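RRNA N-glycosidase (Bougainvillea spectabilis, PDB 3CTK) is a plant ribosome-inactivating protein, a single chain whose fold joins a mixed beta sheet to a largely helical body and a small two-stranded sheet. Local coordinates at residues Val231-Val234 / Ser235-Ser238; Asp203-His206 / Lys207-Pro210; Gln75-Asp79 / Gly80-Ala84. All coordinates share one frame; numbering follows the deposited sequence.

Interaction 1: Val231-Val234 / Ser235-Ser238; sequences VNKV and SQIS
Lys233 and Gln236 meet where strand 228-233 of the two-stranded sheet turns straight into the single short helical turn 234-237, a strand-to-helix junction made by neighbouring residues. The lysine can be followed outward. Its CB lies against the side-chain amide carbon of Gln236, with Lys233 CB 3.6 Å from Gln236 CD, and the two side chains run roughly at right angles. Bends at chi3 (40°) and chi4 (-78°) then fold the chain back over the start of the turn. This carries Lys233 CE to 3.5 Å from Ser235 OG, and at the tip Lys233 NZ gives Ser235 OG a weak hydrogen bond of 3.3 Å.

The backbone closes the turn. Gln236 N bonds to Lys233 O at 3.0 Å. Val234 O takes two amides: Ile237 N, three residues on, and Ser238 N, four residues on. The second bond, 2.8 Å from Ser238 N to Val234 O, points almost along the C=O axis, while Ile237 N approaches the same oxygen from above the carbonyl plane.

On the buried side, Val231 packs on Ile215, Leu219 and Leu221 of strand 214-222, and Ile237 reaches Ile201 of helix 198-208. Placed opposite its own backbone N (chi1 175°), Val231 CG1 touches Ile237 CG2 at 3.9 Å, the two side chains crossing at about a right angle.

Interaction 2: Asp203-His206 / Lys207-Pro210; sequences DAIH and KSSP
Between Asp203 and Lys207 the backbone keeps regular alpha-helical torsions, and Lys207 N bonds to Asp203 O at 2.9 Å. One step on, the same four-residue spacing joins Ser208 N to Ala204 O at a longer 3.2 Å. The pattern then tightens: Ser209 N turns to His206 O, three residues back, at 3.1 Å, keeping only a weak link to Ile205 O. With psi near 150° at Ser209 and a cis peptide before Pro210, the chain leaves the helical path.

Side chains add to this C-terminal turn of helix 198-208. Ser208 bends back over its own turn: with chi1 at 78°, its hydroxyl stands between the backbone N and the carbonyl carbon, and Ser208 OG donates to Ile205 O at 2.7 Å, tilted about 21° from the carbonyl plane. The hydroxyl thus takes up a carbonyl that the backbone amides bond only weakly. Lys207 CB rests 3.5 Å from Asp203 O, whereas the rest of the lysine runs outward fully extended to Asn216 O, which NZ hydrogen-bonds.

The helix end touches a strand and two loops. Ala204 packs on Ile215 and Leu219 of strand 214-222, Ile205 faces Leu244 of the C-terminal segment, and His206 lies on Val31.

Interaction 3: Gln75-Asp79 / Gly80-Ala84; sequences QDKWD and GKDRA
A salt bridge between Asp76 and Arg83 joins the two strands of a beta hairpin near its tip, where strand 70-78 ends and strand 81-88 begins in the mixed six-stranded sheet. The guanidinium grips the carboxylate side-on: Arg83 NE gives its proton to Asp76 OD1 at 3.0 Å, and Arg83 NH2 to Asp76 OD2 at 2.7 Å. Both bonds are nearly straight and use the syn lone pairs, the two planes lying only 6° apart. The arginine chain bends at chi3 (57°), and its NE and NH2 edge meets the carboxylate. Trp78 CB covers one face of the guanidinium, 3.7 Å above its plane, and Arg83 NH1 also bonds to Lys145 O.

The hairpin closes in a type I' turn, with Asp79 and Gly80 at its two central positions, both at positive phi. Reciprocal bonds join Trp78 and Lys81 across it, of which Trp78 N to Lys81 O is the shorter at 2.7 Å. Asp76 and Arg83 form the next hydrogen-bonded pair.

Gln75, which points to the other face from Asp76, lays its amide over the Asp82 carboxylate, the planes 16° apart. Gln75 NE2 donates to a water 3.0 Å away, which lies 2.7 Å from Asp76 O.

In the fold
Read from the N terminus, interaction 3 comes first and closes the tight turn between strands 70-78 and 81-88 at one edge of the molecule. The chain then passes through strand 105-108 and a series of helices before interaction 2 rounds off helix 198-208, and strands 214-222 and 228-233 lead on to interaction 1. Each is a local closure; the three follow in series, with none nested or crossed. Interactions 1 and 2 have centres about 11 Å apart and touch directly, Val234 CG2 lying 3.3 Å from Ser208 OG, so the strand-to-helix junction packs on the helix end. Interaction 3 lies on the opposite side of the chain's centre, its own centre about 45 Å from that of interaction 1.

Interaction 1: Val231-Val234 / Ser235-Ser238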
loop_
_atom_site.group_PDB
_atom_site.type_symbol
_atom_site.label_atom_id
_atom_site.label_comp_id
_atom_site.label_asym_id
_atom_site.label_seq_id
_atom_site.Cartn_x
_atom_site.Cartn_y
_atom_site.Cartn_z
ATOM N N VAL A 231 2.137 21.380 -10.497
ATOM C CA VAL A 231 0.706 21.400 -10.230
ATOM C C VAL A 231 0.283 22.571 -9.351
ATOM O O VAL A 231 0.720 22.682 -8.207
ATOM C CB VAL A 231 0.277 20.077 -9.551
ATOM C CG1 VAL A 231 -1.191 20.136 -9.148
ATOM C CG2 VAL A 231 0.529 18.913 -10.499
ATOM N N ASN A 232 -0.571 23.441 -9.889
ATOM C CA ASN A 232 -1.065 24.585 -9.132
ATOM C C ASN A 232 -2.591 24.638 -9.136
ATOM O O ASN A 232 -3.191 25.648 -8.767
ATOM C CB ASN A 232 -0.492 25.901 -9.681
ATOM C CG ASN A 232 -0.733 26.082 -11.169
ATOM O OD1 ASN A 232 -1.694 25.558 -11.732
ATOM N ND2 ASN A 232 0.136 26.853 -11.811
ATOM N N LYS A 233 -3.211 23.537 -9.548
ATOM C CA LYS A 233 -4.666 23.436 -9.598
ATOM C C LYS A 233 -5.143 22.044 -9.204
ATOM O O LYS A 233 -4.607 21.042 -9.667
ATOM C CB LYS A 233 -5.168 23.778 -11.001
ATOM C CG LYS A 233 -5.452 25.256 -11.203
ATOM C CD LYS A 233 -5.607 25.627 -12.674
ATOM C CE LYS A 233 -6.379 24.582 -13.473
ATOM N NZ LYS A 233 -5.534 23.392 -13.803
ATOM N N VAL A 234 -6.153 21.991 -8.343
ATOM C CA VAL A 234 -6.693 20.719 -7.887
ATOM C C VAL A 234 -7.105 19.831 -9.058
ATOM O O VAL A 234 -6.850 18.630 -9.048
ATOM C CB VAL A 234 -7.920 20.929 -6.965
ATOM C CG1 VAL A 234 -8.503 19.582 -6.560
ATOM C CG2 VAL A 234 -7.511 21.713 -5.728
ATOM N N SER A 235 -7.728 20.426 -10.071
ATOM C CA SER A 235 -8.187 19.674 -11.242
ATOM C C SER A 235 -7.068 18.952 -11.988
ATOM O O SER A 235 -7.319 18.000 -12.733
ATOM C CB SER A 235 -8.927 20.602 -12.209
ATOM O OG SER A 235 -8.088 21.647 -12.671
ATOM N N GLN A 236 -5.835 19.399 -11.788
ATOM C CA GLN A 236 -4.693 18.784 -12.448
ATOM C C GLN A 236 -4.252 17.487 -11.779
ATOM O O GLN A 236 -3.730 16.585 -12.434
ATOM C CB GLN A 236 -3.517 19.764 -12.468
ATOM C CG GLN A 236 -3.766 20.999 -13.314
ATOM C CD GLN A 236 -2.755 22.103 -13.069
ATOM O OE1 GLN A 236 -2.749 23.117 -13.769
ATOM N NE2 GLN A 236 -1.904 21.920 -12.070
ATOM N N ILE A 237 -4.477 17.382 -10.476
ATOM C CA ILE A 237 -4.035 16.204 -9.739
ATOM C C ILE A 237 -5.165 15.333 -9.173
ATOM O O ILE A 237 -4.963 14.152 -8.892
ATOM C CB ILE A 237 -3.062 16.648 -8.601
ATOM C CG1 ILE A 237 -2.535 15.435 -7.830
ATOM C CG2 ILE A 237 -3.756 17.626 -7.675
ATOM C CD1 ILE A 237 -1.588 14.567 -8.625
ATOM N N SER A 238 -6.357 15.901 -9.023
ATOM C CA SER A 238 -7.480 15.149 -8.477
ATOM C C SER A 238 -7.782 13.835 -9.213
ATOM O O SER A 238 -8.130 12.837 -8.579
ATOM C CB SER A 238 -8.739 16.029 -8.435
ATOM O OG SER A 238 -9.091 16.504 -9.721
#

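Interaction 2: Asp203-His206 / Lys207-Pro210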
loop_
_atom_site.group_PDB
_atom_site.type_symbol
_atom_site.label_atom_id
_atom_site.label_comp_id
_atom_site.label_asym_id
_atom_site.label_seq_id
_atom_site.Cartn_x
_atom_site.Cartn_y
_atom_site.Cartn_z
ATOM N N ASP A 203 -1.728 17.335 1.847
ATOM C CA ASP A 203 -1.754 18.593 2.590
ATOM C C ASP A 203 -2.048 19.765 1.655
ATOM O O ASP A 203 -2.746 20.706 2.029
ATOM C CB ASP A 203 -0.422 18.833 3.310
ATOM C CG ASP A 203 -0.192 17.864 4.460
ATOM O OD1 ASP A 203 -1.184 17.437 5.093
ATOM O OD2 ASP A 203 0.982 17.542 4.742
ATOM N N ALA A 204 -1.512 19.704 0.440
ATOM C CA ALA A 204 -1.727 20.763 -0.543
ATOM C C ALA A 204 -3.203 20.866 -0.916
ATOM O O ALA A 204 -3.751 21.962 -1.042
ATOM C CB ALA A 204 -0.900 20.492 -1.788
ATOM N N ILE A 205 -3.843 19.719 -1.107
ATOM C CA ILE A 205 -5.254 19.715 -1.465
ATOM C C ILE A 205 -6.084 20.224 -0.292
ATOM O O ILE A 205 -7.037 20.975 -0.482
ATOM C CB ILE A 205 -5.705 18.303 -1.908
ATOM C CG1 ILE A 205 -4.957 17.928 -3.195
ATOM C CG2 ILE A 205 -7.225 18.278 -2.148
ATOM C CD1 ILE A 205 -5.225 16.520 -3.712
ATOM N N HIS A 206 -5.715 19.838 0.926
ATOM C CA HIS A 206 -6.443 20.309 2.102
ATOM C C HIS A 206 -6.339 21.826 2.227
ATOM O O HIS A 206 -7.312 22.504 2.563
ATOM C CB HIS A 206 -5.892 19.673 3.376
ATOM C CG HIS A 206 -6.512 18.354 3.708
ATOM N ND1 HIS A 206 -5.820 17.164 3.638
ATOM C CD2 HIS A 206 -7.758 18.042 4.133
ATOM C CE1 HIS A 206 -6.614 16.175 4.009
ATOM N NE2 HIS A 206 -7.794 16.681 4.316
ATOM N N LYS A 207 -5.152 22.355 1.964
ATOM C CA LYS A 207 -4.931 23.793 2.062
ATOM C C LYS A 207 -5.747 24.568 1.028
ATOM O O LYS A 207 -6.122 25.717 1.262
ATOM C CB LYS A 207 -3.439 24.108 1.888
ATOM C CG LYS A 207 -3.096 25.581 2.055
ATOM C CD LYS A 207 -1.613 25.844 1.826
ATOM C CE LYS A 207 -1.301 27.328 1.928
ATOM N NZ LYS A 207 0.118 27.627 1.586
ATOM N N SER A 208 -6.028 23.936 -0.108
ATOM C CA SER A 208 -6.791 24.581 -1.175
ATOM C C SER A 208 -8.287 24.637 -0.873
ATOM O O SER A 208 -9.020 25.387 -1.510
ATOM C CB SER A 208 -6.590 23.847 -2.504
ATOM O OG SER A 208 -7.372 22.662 -2.567
ATOM N N SER A 209 -8.733 23.835 0.088
ATOM C CA SER A 209 -10.148 23.801 0.449
ATOM C C SER A 209 -10.511 25.077 1.200
ATOM O O SER A 209 -9.682 25.639 1.922
ATOM C CB SER A 209 -10.451 22.572 1.314
ATOM O OG SER A 209 -9.805 22.651 2.572
ATOM N N PRO A 210 -11.771 25.527 1.082
ATOM C CA PRO A 210 -12.879 24.945 0.318
ATOM C C PRO A 210 -13.075 25.356 -1.148
ATOM O O PRO A 210 -13.858 24.720 -1.858
ATOM C CB PRO A 210 -14.109 25.297 1.163
ATOM C CG PRO A 210 -13.607 26.330 2.207
ATOM C CD PRO A 210 -12.222 26.726 1.800
#

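Interaction 3: Gln75-Asp79 / Gly80-Ala84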
loop_
_atom_site.group_PDB
_atom_site.type_symbol
_atom_site.label_atom_id
_atom_site.label_comp_id
_atom_site.label_asym_id
_atom_site.label_seq_id
_atom_site.Cartn_x
_atom_site.Cartn_y
_atom_site.Cartn_z
ATOM N N GLN A 75 0.312 -12.295 8.228
ATOM C CA GLN A 75 0.241 -13.595 8.869
ATOM C C GLN A 75 0.284 -14.650 7.773
ATOM O O GLN A 75 -0.478 -14.586 6.806
ATOM C CB GLN A 75 -1.054 -13.736 9.668
ATOM C CG GLN A 75 -1.208 -15.080 10.372
ATOM C CD GLN A 75 -2.568 -15.241 11.019
ATOM O OE1 GLN A 75 -2.821 -14.715 12.103
ATOM N NE2 GLN A 75 -3.458 -15.962 10.348
ATOM N N ASP A 76 1.200 -15.600 7.905
ATOM C CA ASP A 76 1.305 -16.679 6.934
ATOM C C ASP A 76 1.293 -17.977 7.731
ATOM O O ASP A 76 0.667 -18.040 8.794
ATOM C CB ASP A 76 2.579 -16.530 6.080
ATOM C CG ASP A 76 3.858 -16.864 6.835
ATOM O OD1 ASP A 76 3.934 -16.636 8.060
ATOM O OD2 ASP A 76 4.805 -17.343 6.178
ATOM N N LYS A 77 1.958 -19.012 7.233
ATOM C CA LYS A 77 1.983 -20.276 7.956
ATOM C C LYS A 77 3.391 -20.825 8.114
ATOM O O LYS A 77 4.277 -20.543 7.311
ATOM C CB LYS A 77 1.124 -21.321 7.236
ATOM C CG LYS A 77 -0.250 -20.831 6.823
ATOM C CD LYS A 77 -1.350 -21.747 7.326
ATOM C CE LYS A 77 -2.122 -21.105 8.461
ATOM N NZ LYS A 77 -3.224 -21.977 8.957
ATOM N N TRP A 78 3.593 -21.588 9.179
ATOM C CA TRP A 78 4.868 -22.244 9.437
ATOM C C TRP A 78 4.599 -23.499 10.247
ATOM O O TRP A 78 4.013 -23.440 11.326
ATOM C CB TRP A 78 5.849 -21.354 10.204
ATOM C CG TRP A 78 7.029 -22.155 10.703
ATOM C CD1 TRP A 78 7.196 -22.678 11.956
ATOM C CD2 TRP A 78 8.137 -22.632 9.923
ATOM N NE1 TRP A 78 8.332 -23.454 12.003
ATOM C CE2 TRP A 78 8.928 -23.442 10.771
ATOM C CE3 TRP A 78 8.536 -22.454 8.591
ATOM C CZ2 TRP A 78 10.096 -24.077 10.329
ATOM C CZ3 TRP A 78 9.700 -23.088 8.150
ATOM C CH2 TRP A 78 10.465 -23.889 9.021
ATOM N N ASP A 79 5.021 -24.637 9.708
ATOM C CA ASP A 79 4.838 -25.918 10.375
ATOM C C ASP A 79 3.363 -26.196 10.662
ATOM O O ASP A 79 3.013 -26.741 11.709
ATOM C CB ASP A 79 5.643 -25.942 11.679
ATOM C CG ASP A 79 5.674 -27.312 12.319
ATOM O OD1 ASP A 79 6.038 -28.280 11.620
ATOM O OD2 ASP A 79 5.341 -27.422 13.519
ATOM N N GLY A 80 2.503 -25.808 9.726
ATOM C CA GLY A 80 1.077 -26.042 9.883
ATOM C C GLY A 80 0.354 -25.101 10.826
ATOM O O GLY A 80 -0.847 -25.254 11.059
ATOM N N LYS A 81 1.073 -24.127 11.373
ATOM C CA LYS A 81 0.465 -23.174 12.291
ATOM C C LYS A 81 0.662 -21.739 11.815
ATOM O O LYS A 81 1.546 -21.460 11.006
ATOM C CB LYS A 81 1.056 -23.346 13.690
ATOM C CG LYS A 81 0.774 -24.709 14.308
ATOM C CD LYS A 81 1.135 -24.733 15.785
ATOM C CE LYS A 81 0.510 -23.550 16.505
ATOM N NZ LYS A 81 -0.939 -23.427 16.159
ATOM N N ASP A 82 -0.167 -20.831 12.319
ATOM C CA ASP A 82 -0.059 -19.432 11.920
ATOM C C ASP A 82 1.242 -18.822 12.415
ATOM O O ASP A 82 1.810 -19.257 13.417
ATOM C CB ASP A 82 -1.230 -18.613 12.470
ATOM C CG ASP A 82 -2.564 -19.020 11.876
ATOM O OD1 ASP A 82 -2.608 -19.359 10.674
ATOM O OD2 ASP A 82 -3.575 -18.980 12.609
ATOM N N ARG A 83 1.709 -17.812 11.695
ATOM C CA ARG A 83 2.927 -17.102 12.057
ATOM C C ARG A 83 2.703 -15.629 11.759
ATOM O O ARG A 83 2.282 -15.275 10.653
ATOM C CB ARG A 83 4.129 -17.603 11.247
ATOM C CG ARG A 83 5.380 -16.733 11.437
ATOM C CD ARG A 83 6.616 -17.345 10.794
ATOM N NE ARG A 83 6.432 -17.587 9.366
ATOM C CZ ARG A 83 7.320 -18.206 8.594
ATOM N NH1 ARG A 83 8.458 -18.650 9.116
ATOM N NH2 ARG A 83 7.071 -18.382 7.301
ATOM N N ALA A 84 2.967 -14.780 12.749
ATOM C CA ALA A 84 2.804 -13.338 12.589
ATOM C C ALA A 84 4.170 -12.728 12.327
ATOM O O ALA A 84 5.126 -12.982 13.060
ATOM C CB ALA A 84 2.195 -12.726 13.847
HETATM O O HOH W 1 -2.056 -17.872 8.511
HETATM O O HOH W 2 3.960 -21.135 13.168
#